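Local structure of flavodoxin (Aquifex aeolicus, 2ARK) at residues 48-53 with 84-89; 60-65 with 93-98; 162-167 with 174-179. The protein probably serves as a low-potential, FMN-dependent electron donor to redox enzymes. All coordinates share one frame; numbering follows the deposited sequence.

In the fold
Followed from the N terminus, the chain enters contact 1 at helix 47-52 and, directly after the next turn, runs along strand 55-61, whose end opens contact 2. Helix 69-78 comes next. Contact 1 then closes at 84-89, in the loop leading to strand 90-97, and contact 2 closes on that strand, so the two loops cross rather than nest. Their centres lie about 24 Å apart, one before the start of strand 90-97 and the other at its C-terminal end. Contact 3 follows in series, closing a short loop between helices 148-168 and 175-181 on the opposite side of the chain's centre from contact 2.

Contact 1. Residues 48-53 with 84-89; sequences EDVLWA and GEIDGK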
loop_
_atom_site.group_PDB
_atom_site.type_symbol
_atom_site.label_atom_id
_atom_site.label_comp_id
_atom_site.label_asym_id
_atom_site.label_seq_id
_atom_site.Cartn_x
_atom_site.Cartn_y
_atom_site.Cartn_z
ATOM N N GLU A 48 21.477 -18.968 3.942
ATOM C CA GLU A 48 22.417 -19.333 2.869
ATOM C C GLU A 48 21.758 -19.512 1.497
ATOM O O GLU A 48 22.377 -19.228 0.472
ATOM C CB GLU A 48 23.217 -20.601 3.233
ATOM C CG GLU A 48 24.349 -20.382 4.247
ATOM C CD GLU A 48 23.860 -20.268 5.699
ATOM O OE1 GLU A 48 22.921 -21.002 6.082
ATOM O OE2 GLU A 48 24.423 -19.452 6.466
ATOM N N ASP A 49 20.510 -19.984 1.488
ATOM C CA ASP A 49 19.687 -20.043 0.275
ATOM C C ASP A 49 19.535 -18.693 -0.353
ATOM O O ASP A 49 19.535 -18.582 -1.582
ATOM C CB ASP A 49 18.285 -20.578 0.581
ATOM C CG ASP A 49 18.293 -22.049 0.917
ATOM O OD1 ASP A 49 19.129 -22.750 0.296
ATOM O OD2 ASP A 49 17.500 -22.487 1.802
ATOM N N VAL A 50 19.401 -17.672 0.498
ATOM C CA VAL A 50 19.104 -16.314 0.059
ATOM C C VAL A 50 20.379 -15.695 -0.478
ATOM O O VAL A 50 20.384 -15.074 -1.549
ATOM C CB VAL A 50 18.432 -15.466 1.212
ATOM C CG1 VAL A 50 18.388 -13.985 0.875
ATOM C CG2 VAL A 50 17.013 -15.996 1.506
ATOM N N LEU A 51 21.467 -15.909 0.247
ATOM C CA LEU A 51 22.805 -15.539 -0.213
ATOM C C LEU A 51 23.182 -16.164 -1.563
ATOM O O LEU A 51 23.863 -15.558 -2.378
ATOM C CB LEU A 51 23.831 -15.945 0.841
ATOM C CG LEU A 51 23.839 -15.088 2.096
ATOM C CD1 LEU A 51 24.590 -15.819 3.217
ATOM C CD2 LEU A 51 24.477 -13.727 1.776
ATOM N N TRP A 52 22.744 -17.395 -1.776
ATOM C CA TRP A 52 22.961 -18.093 -3.025
ATOM C C TRP A 52 22.153 -17.461 -4.163
ATOM O O TRP A 52 22.659 -17.346 -5.269
ATOM C CB TRP A 52 22.612 -19.568 -2.808
ATOM C CG TRP A 52 22.604 -20.410 -4.018
ATOM C CD1 TRP A 52 23.672 -21.085 -4.556
ATOM C CD2 TRP A 52 21.468 -20.700 -4.860
ATOM N NE1 TRP A 52 23.266 -21.774 -5.680
ATOM C CE2 TRP A 52 21.923 -21.556 -5.889
ATOM C CE3 TRP A 52 20.107 -20.330 -4.833
ATOM C CZ2 TRP A 52 21.063 -22.047 -6.896
ATOM C CZ3 TRP A 52 19.256 -20.825 -5.825
ATOM C CH2 TRP A 52 19.738 -21.666 -6.845
ATOM N N ALA A 53 20.927 -17.016 -3.887
ATOM C CA ALA A 53 19.979 -16.559 -4.923
ATOM C C ALA A 53 20.347 -15.252 -5.628
ATOM O O ALA A 53 20.759 -14.278 -4.987
ATOM C CB ALA A 53 18.578 -16.442 -4.342
ATOM N N GLY A 84 21.203 -5.115 4.902
ATOM C CA GLY A 84 22.121 -4.035 4.603
ATOM C C GLY A 84 23.283 -4.513 3.775
ATOM O O GLY A 84 23.987 -3.707 3.223
ATOM N N GLU A 85 23.484 -5.823 3.675
ATOM C CA GLU A 85 24.625 -6.330 2.915
ATOM C C GLU A 85 24.197 -7.257 1.774
ATOM O O GLU A 85 25.033 -7.950 1.185
ATOM C CB GLU A 85 25.659 -7.009 3.833
ATOM C CG GLU A 85 25.244 -8.431 4.262
ATOM C CD GLU A 85 26.311 -9.181 5.084
ATOM O OE1 GLU A 85 27.497 -9.169 4.698
ATOM O OE2 GLU A 85 25.954 -9.790 6.122
ATOM N N ILE A 86 22.913 -7.272 1.452
ATOM C CA ILE A 86 22.446 -8.092 0.333
ATOM C C ILE A 86 21.613 -7.311 -0.676
ATOM O O ILE A 86 20.798 -7.900 -1.359
ATOM C CB ILE A 86 21.690 -9.401 0.778
ATOM C CG1 ILE A 86 20.507 -9.080 1.685
ATOM C CG2 ILE A 86 22.650 -10.372 1.455
ATOM C CD1 ILE A 86 19.635 -10.243 1.988
ATOM N N ASP A 87 21.837 -5.997 -0.771
ATOM C CA ASP A 87 21.116 -5.124 -1.701
ATOM C C ASP A 87 21.285 -5.555 -3.141
ATOM O O ASP A 87 22.335 -6.065 -3.515
ATOM C CB ASP A 87 21.618 -3.693 -1.587
ATOM C CG ASP A 87 21.388 -3.077 -0.209
ATOM O OD1 ASP A 87 21.866 -3.641 0.800
ATOM O OD2 ASP A 87 20.745 -2.010 -0.148
ATOM N N GLY A 88 20.246 -5.343 -3.951
ATOM C CA GLY A 88 20.350 -5.578 -5.391
ATOM C C GLY A 88 20.053 -6.998 -5.848
ATOM O O GLY A 88 20.302 -7.340 -7.003
ATOM N N LYS A 89 19.538 -7.836 -4.949
ATOM C CA LYS A 89 18.915 -9.081 -5.378
ATOM C C LYS A 89 17.632 -8.685 -6.055
ATOM O O LYS A 89 17.114 -7.600 -5.787
ATOM C CB LYS A 89 18.665 -10.052 -4.217
ATOM C CG LYS A 89 19.900 -10.825 -3.851
ATOM C CD LYS A 89 19.717 -11.675 -2.617
ATOM C CE LYS A 89 21.078 -11.909 -1.974
ATOM N NZ LYS A 89 22.013 -12.576 -2.909
#
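Lys89 reaches from the loop 84-89 to the C-terminal end of helix 47-52, where backbone carbonyls are short of helical N-H partners, and its ammonium group illustrates how a buried lysine can be paid for with main-chain oxygens. NZ donates to Ala53 O over 3.0 Å, at a C=O...N angle of 163°, so the donor sits nearly in line with the carbonyl bond. A weak second bond runs from NZ to Val50 O at 3.3 Å; that oxygen also takes a weak bond from the backbone N of Ala53. The lysine chain is extended until a bend at its last torsion (chi4 -59°) swings NZ toward the two carbonyls, while its CE lies 3.3 Å from Val50 O.

Beside this polar grip, Ile86 supplies the apolar side of the contact on the loop. Its CG2 meets Leu51 CD2 at 3.8 Å and its CD1 meets Val50 CG1 at 4.1 Å, each pair crossing at about a right angle. Asp87 turns to a second subunit, bonding Thr126 of that chain through OD2. The contact thus ties helix 47-52 to the loop before strand 90-97, with Leu8 of strand 5-11 against Val50 and Ala53 and Phe120 against Ile86 and Lys89.

Contact 2. Residues 60-65 with 93-98; sequences SPTNMG and AFSSSG
Ser60 to Thr62 run alongside Ser95 to Ser97 where parallel strands 55-61 and 90-97 of the flavodoxin-like fold end, a beta-alpha-beta pair joined through helix 69-78. The tight part is polar. Ser60 N donates to Phe94 O at 3.0 Å, and Thr62 N to Ser96 O at 2.8 Å with a nearly straight N-H...O angle of 166°. Between these two rungs a side chain takes part: Ser95 OG, held anti to its own N (chi1 -173°), donates to Ser60 O at 2.8 Å. Replacing this serine by an alanine would probably leave Ser60 O without its hydroxyl donor and take from Thr62 OG1 its nearest polar neighbour here. The buried hydroxyls of Ser96 and Ser97 turn to Gly143 and Asn104.

Beyond Thr62 the pairing gives out. The 63-65 turn leaves strand 90-97 and faces a third subunit, where Asn63 O accepts from Lys72 of that chain. Flavodoxins bind FMN at the C-terminal ends of their strands, so this place probably lies beside the cofactor site; a phosphate ion near Pro61, probably from the crystallisation liquor, fits that. At the last paired residue, Thr62 OG1 lies 2.8 Å from Ser95 OG and its CB rests 3.6 Å from Ser97 CB.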
loop_
_atom_site.group_PDB
_atom_site.type_symbol
_atom_site.label_atom_id
_atom_site.label_comp_id
_atom_site.label_asym_id
_atom_site.label_seq_id
_atom_site.Cartn_x
_atom_site.Cartn_y
_atom_site.Cartn_z
ATOM N N SER A 60 3.086 -16.431 -0.238
ATOM C CA SER A 60 2.433 -16.623 1.026
ATOM C C SER A 60 0.952 -16.747 0.783
ATOM O O SER A 60 0.435 -16.124 -0.153
ATOM C CB SER A 60 2.665 -15.399 1.899
ATOM O OG SER A 60 1.961 -15.474 3.148
ATOM N N PRO A 61 0.239 -17.496 1.647
ATOM C CA PRO A 61 -1.217 -17.350 1.625
ATOM C C PRO A 61 -1.571 -15.905 1.987
ATOM O O PRO A 61 -0.809 -15.238 2.705
ATOM C CB PRO A 61 -1.680 -18.311 2.737
ATOM C CG PRO A 61 -0.453 -18.502 3.642
ATOM C CD PRO A 61 0.708 -18.438 2.680
ATOM N N THR A 62 -2.697 -15.395 1.504
ATOM C CA THR A 62 -3.167 -14.099 1.968
ATOM C C THR A 62 -3.720 -14.275 3.350
ATOM O O THR A 62 -4.771 -14.850 3.514
ATOM C CB THR A 62 -4.297 -13.560 1.059
ATOM O OG1 THR A 62 -3.762 -13.370 -0.246
ATOM C CG2 THR A 62 -4.855 -12.197 1.574
ATOM N N ASN A 63 -3.011 -13.794 4.351
ATOM C CA ASN A 63 -3.486 -13.915 5.731
ATOM C C ASN A 63 -3.800 -12.524 6.310
ATOM O O ASN A 63 -2.882 -11.739 6.608
ATOM C CB ASN A 63 -2.476 -14.669 6.621
ATOM C CG ASN A 63 -2.355 -16.177 6.283
ATOM O OD1 ASN A 63 -1.417 -16.843 6.730
ATOM N ND2 ASN A 63 -3.301 -16.711 5.533
HETATM N N MSE A 64 -5.088 -12.240 6.478
HETATM C CA MSE A 64 -5.555 -10.932 6.886
HETATM C C MSE A 64 -4.994 -9.853 5.954
HETATM O O MSE A 64 -4.635 -8.768 6.388
HETATM C CB MSE A 64 -5.232 -10.645 8.354
HETATM C CG MSE A 64 -5.726 -11.710 9.343
HETATM SE SE MSE A 64 -7.746 -12.134 9.242
HETATM C CE MSE A 64 -7.936 -13.489 7.561
ATOM N N GLY A 65 -4.920 -10.170 4.669
ATOM C CA GLY A 65 -4.487 -9.215 3.663
ATOM C C GLY A 65 -2.982 -9.087 3.505
ATOM O O GLY A 65 -2.533 -8.257 2.744
ATOM N N ALA A 93 6.719 -11.646 -5.880
ATOM C CA ALA A 93 5.794 -12.102 -4.841
ATOM C C ALA A 93 4.721 -12.956 -5.471
ATOM O O ALA A 93 4.428 -12.792 -6.656
ATOM C CB ALA A 93 5.133 -10.862 -4.114
ATOM N N PHE A 94 4.111 -13.852 -4.702
ATOM C CA PHE A 94 2.867 -14.521 -5.163
ATOM C C PHE A 94 1.984 -14.934 -3.993
ATOM O O PHE A 94 2.476 -15.053 -2.853
ATOM C CB PHE A 94 3.141 -15.679 -6.117
ATOM C CG PHE A 94 4.040 -16.769 -5.544
ATOM C CD1 PHE A 94 5.443 -16.639 -5.582
ATOM C CD2 PHE A 94 3.480 -17.967 -5.043
ATOM C CE1 PHE A 94 6.268 -17.654 -5.082
ATOM C CE2 PHE A 94 4.305 -19.001 -4.549
ATOM C CZ PHE A 94 5.699 -18.840 -4.552
ATOM N N SER A 95 0.692 -15.124 -4.229
ATOM C CA SER A 95 -0.216 -15.316 -3.105
ATOM C C SER A 95 -1.548 -15.907 -3.541
ATOM O O SER A 95 -2.057 -15.618 -4.650
ATOM C CB SER A 95 -0.473 -13.971 -2.392
ATOM O OG SER A 95 -1.228 -14.131 -1.189
ATOM N N SER A 96 -2.100 -16.737 -2.657
ATOM C CA SER A 96 -3.368 -17.397 -2.873
ATOM C C SER A 96 -4.239 -16.868 -1.755
ATOM O O SER A 96 -3.777 -16.779 -0.613
ATOM C CB SER A 96 -3.185 -18.913 -2.727
ATOM O OG SER A 96 -4.413 -19.611 -2.857
ATOM N N SER A 97 -5.481 -16.505 -2.077
ATOM C CA SER A 97 -6.466 -16.043 -1.080
ATOM C C SER A 97 -7.695 -16.918 -1.118
ATOM O O SER A 97 -7.786 -17.799 -1.935
ATOM C CB SER A 97 -6.856 -14.578 -1.325
ATOM O OG SER A 97 -7.293 -14.403 -2.668
ATOM N N GLY A 98 -8.632 -16.665 -0.209
ATOM C CA GLY A 98 -9.879 -17.400 -0.117
ATOM C C GLY A 98 -10.793 -17.043 -1.272
ATOM O O GLY A 98 -11.614 -17.850 -1.700
#

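Contact 3. Residues 162-167 with 174-179; sequences AEWVAI and ELLEKI
Ile167 pushes its side chain against the start of helix 175-181 and shows how a short helical hairpin can be closed by apolar side chains without a hydrogen bond. Its CG1 lies 3.6 Å from Leu175 CB, the two side chains meeting at a slant, and CD1 goes further, to 3.7 Å from the backbone N of Leu176 and 3.8 Å from Ile179 CD1. With CG1 anti to the carbonyl carbon (chi1 -72°) and the chain extended beyond it, the terminal methyl is carried across to the facing helix, among Leu175, Leu176 and Ile179.

On one flank Leu175 CD1 rests on Ala166 CB at 4.0 Å. On another, Leu176 CD2 approaches Trp164 CZ3 at 4.0 Å, the side chains crossing at about a right angle. Ile179 CD1 slants across the stem of Glu163, 3.8 Å from its CB and 3.7 Å from its OE1.

The next shell probably helps to position these groups. Arg160 pairs with Glu163 OE1 in a salt bridge, holding the carboxylate whose stem Ile179 packs on, and Phe123 meets the Trp164 ring edge-to-face. Leu121 of a second subunit also packs on Trp164, while Asp87 of that chain lies against Leu176. The axes of the short helical pieces 162-167 and 175-179 come within 10.5 Å, with their directions at 146°, roughly antiparallel.

No hydrogen bond or salt bridge joins the two segments, so what holds them together across this interface is mainly the burial of aliphatic carbon, with the charge of Glu163 answered from its own helix by Arg160.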
loop_
_atom_site.group_PDB
_atom_site.type_symbol
_atom_site.label_atom_id
_atom_site.label_comp_id
_atom_site.label_asym_id
_atom_site.label_seq_id
_atom_site.Cartn_x
_atom_site.Cartn_y
_atom_site.Cartn_z
ATOM N N ALA A 162 13.486 -15.413 -13.984
ATOM C CA ALA A 162 14.685 -16.045 -14.531
ATOM C C ALA A 162 15.264 -15.195 -15.654
ATOM O O ALA A 162 16.486 -15.073 -15.792
ATOM C CB ALA A 162 14.366 -17.436 -15.028
ATOM N N GLU A 163 14.374 -14.609 -16.445
ATOM C CA GLU A 163 14.730 -13.682 -17.510
ATOM C C GLU A 163 15.378 -12.397 -16.993
ATOM O O GLU A 163 16.344 -11.943 -17.567
ATOM C CB GLU A 163 13.500 -13.378 -18.345
ATOM C CG GLU A 163 13.084 -14.549 -19.246
ATOM C CD GLU A 163 11.695 -14.354 -19.900
ATOM O OE1 GLU A 163 10.892 -13.537 -19.370
ATOM O OE2 GLU A 163 11.407 -15.035 -20.923
ATOM N N TRP A 164 14.869 -11.820 -15.900
ATOM C CA TRP A 164 15.500 -10.613 -15.340
ATOM C C TRP A 164 16.876 -10.954 -14.746
ATOM O O TRP A 164 17.836 -10.186 -14.884
ATOM C CB TRP A 164 14.630 -9.942 -14.266
ATOM C CG TRP A 164 13.353 -9.265 -14.729
ATOM C CD1 TRP A 164 12.236 -9.124 -13.997
ATOM C CD2 TRP A 164 13.079 -8.636 -16.001
ATOM N NE1 TRP A 164 11.267 -8.455 -14.707
ATOM C CE2 TRP A 164 11.753 -8.134 -15.937
ATOM C CE3 TRP A 164 13.815 -8.455 -17.185
ATOM C CZ2 TRP A 164 11.133 -7.473 -17.003
ATOM C CZ3 TRP A 164 13.205 -7.785 -18.258
ATOM C CH2 TRP A 164 11.867 -7.300 -18.148
ATOM N N VAL A 165 16.963 -12.106 -14.079
ATOM C CA VAL A 165 18.260 -12.617 -13.615
ATOM C C VAL A 165 19.243 -12.776 -14.771
ATOM O O VAL A 165 20.378 -12.356 -14.670
ATOM C CB VAL A 165 18.121 -13.939 -12.848
ATOM C CG1 VAL A 165 19.493 -14.655 -12.715
ATOM C CG2 VAL A 165 17.466 -13.697 -11.481
ATOM N N ALA A 166 18.779 -13.351 -15.872
ATOM C CA ALA A 166 19.582 -13.605 -17.069
ATOM C C ALA A 166 20.057 -12.325 -17.746
ATOM O O ALA A 166 21.181 -12.269 -18.272
ATOM C CB ALA A 166 18.776 -14.436 -18.059
ATOM N N ILE A 167 19.186 -11.320 -17.769
ATOM C CA ILE A 167 19.483 -10.031 -18.405
ATOM C C ILE A 167 20.446 -9.223 -17.555
ATOM O O ILE A 167 21.519 -8.838 -18.019
ATOM C CB ILE A 167 18.183 -9.221 -18.695
ATOM C CG1 ILE A 167 17.426 -9.865 -19.856
ATOM C CG2 ILE A 167 18.480 -7.758 -19.025
ATOM C CD1 ILE A 167 15.997 -9.356 -19.997
ATOM N N GLU A 174 20.598 -9.094 -24.935
ATOM C CA GLU A 174 19.788 -9.341 -26.136
ATOM C C GLU A 174 18.349 -9.789 -25.817
ATOM O O GLU A 174 17.430 -9.572 -26.607
ATOM C CB GLU A 174 20.483 -10.382 -27.029
ATOM C CG GLU A 174 20.578 -11.822 -26.395
ATOM C CD GLU A 174 21.954 -12.186 -25.786
ATOM O OE1 GLU A 174 22.078 -13.316 -25.248
ATOM O OE2 GLU A 174 22.907 -11.367 -25.852
ATOM N N LEU A 175 18.173 -10.415 -24.659
ATOM C CA LEU A 175 16.868 -10.878 -24.203
ATOM C C LEU A 175 15.876 -9.758 -23.921
ATOM O O LEU A 175 14.664 -9.989 -23.945
ATOM C CB LEU A 175 17.009 -11.706 -22.924
ATOM C CG LEU A 175 16.834 -13.225 -22.953
ATOM C CD1 LEU A 175 16.881 -13.797 -21.525
ATOM C CD2 LEU A 175 15.544 -13.636 -23.690
ATOM N N LEU A 176 16.374 -8.563 -23.624
ATOM C CA LEU A 176 15.489 -7.459 -23.251
ATOM C C LEU A 176 14.506 -7.149 -24.384
ATOM O O LEU A 176 13.284 -7.139 -24.165
ATOM C CB LEU A 176 16.289 -6.212 -22.876
ATOM C CG LEU A 176 15.968 -5.469 -21.575
ATOM C CD1 LEU A 176 16.522 -4.049 -21.694
ATOM C CD2 LEU A 176 14.484 -5.464 -21.196
ATOM N N GLU A 177 15.047 -6.934 -25.585
ATOM C CA GLU A 177 14.254 -6.628 -26.769
ATOM C C GLU A 177 13.413 -7.806 -27.226
ATOM O O GLU A 177 12.285 -7.628 -27.676
ATOM C CB GLU A 177 15.149 -6.125 -27.910
ATOM C CG GLU A 177 14.506 -5.048 -28.817
ATOM C CD GLU A 177 13.793 -3.916 -28.025
ATOM O OE1 GLU A 177 12.797 -3.386 -28.556
ATOM O OE2 GLU A 177 14.209 -3.558 -26.882
ATOM N N LYS A 178 13.960 -9.008 -27.124
ATOM C CA LYS A 178 13.192 -10.197 -27.408
ATOM C C LYS A 178 11.887 -10.165 -26.597
ATOM O O LYS A 178 10.792 -10.328 -27.159
ATOM C CB LYS A 178 14.004 -11.453 -27.082
ATOM C CG LYS A 178 13.127 -12.661 -26.649
ATOM C CD LYS A 178 13.858 -14.030 -26.664
ATOM C CE LYS A 178 14.209 -14.497 -28.067
ATOM N NZ LYS A 178 12.996 -15.009 -28.749
ATOM N N ILE A 179 12.011 -9.942 -25.283
ATOM C CA ILE A 179 10.867 -9.920 -24.395
ATOM C C ILE A 179 9.929 -8.754 -24.697
ATOM O O ILE A 179 8.714 -8.930 -24.727
ATOM C CB ILE A 179 11.277 -9.961 -22.901
ATOM C CG1 ILE A 179 11.935 -11.306 -22.556
ATOM C CG2 ILE A 179 10.069 -9.723 -21.967
ATOM C CD1 ILE A 179 12.908 -11.199 -21.362
#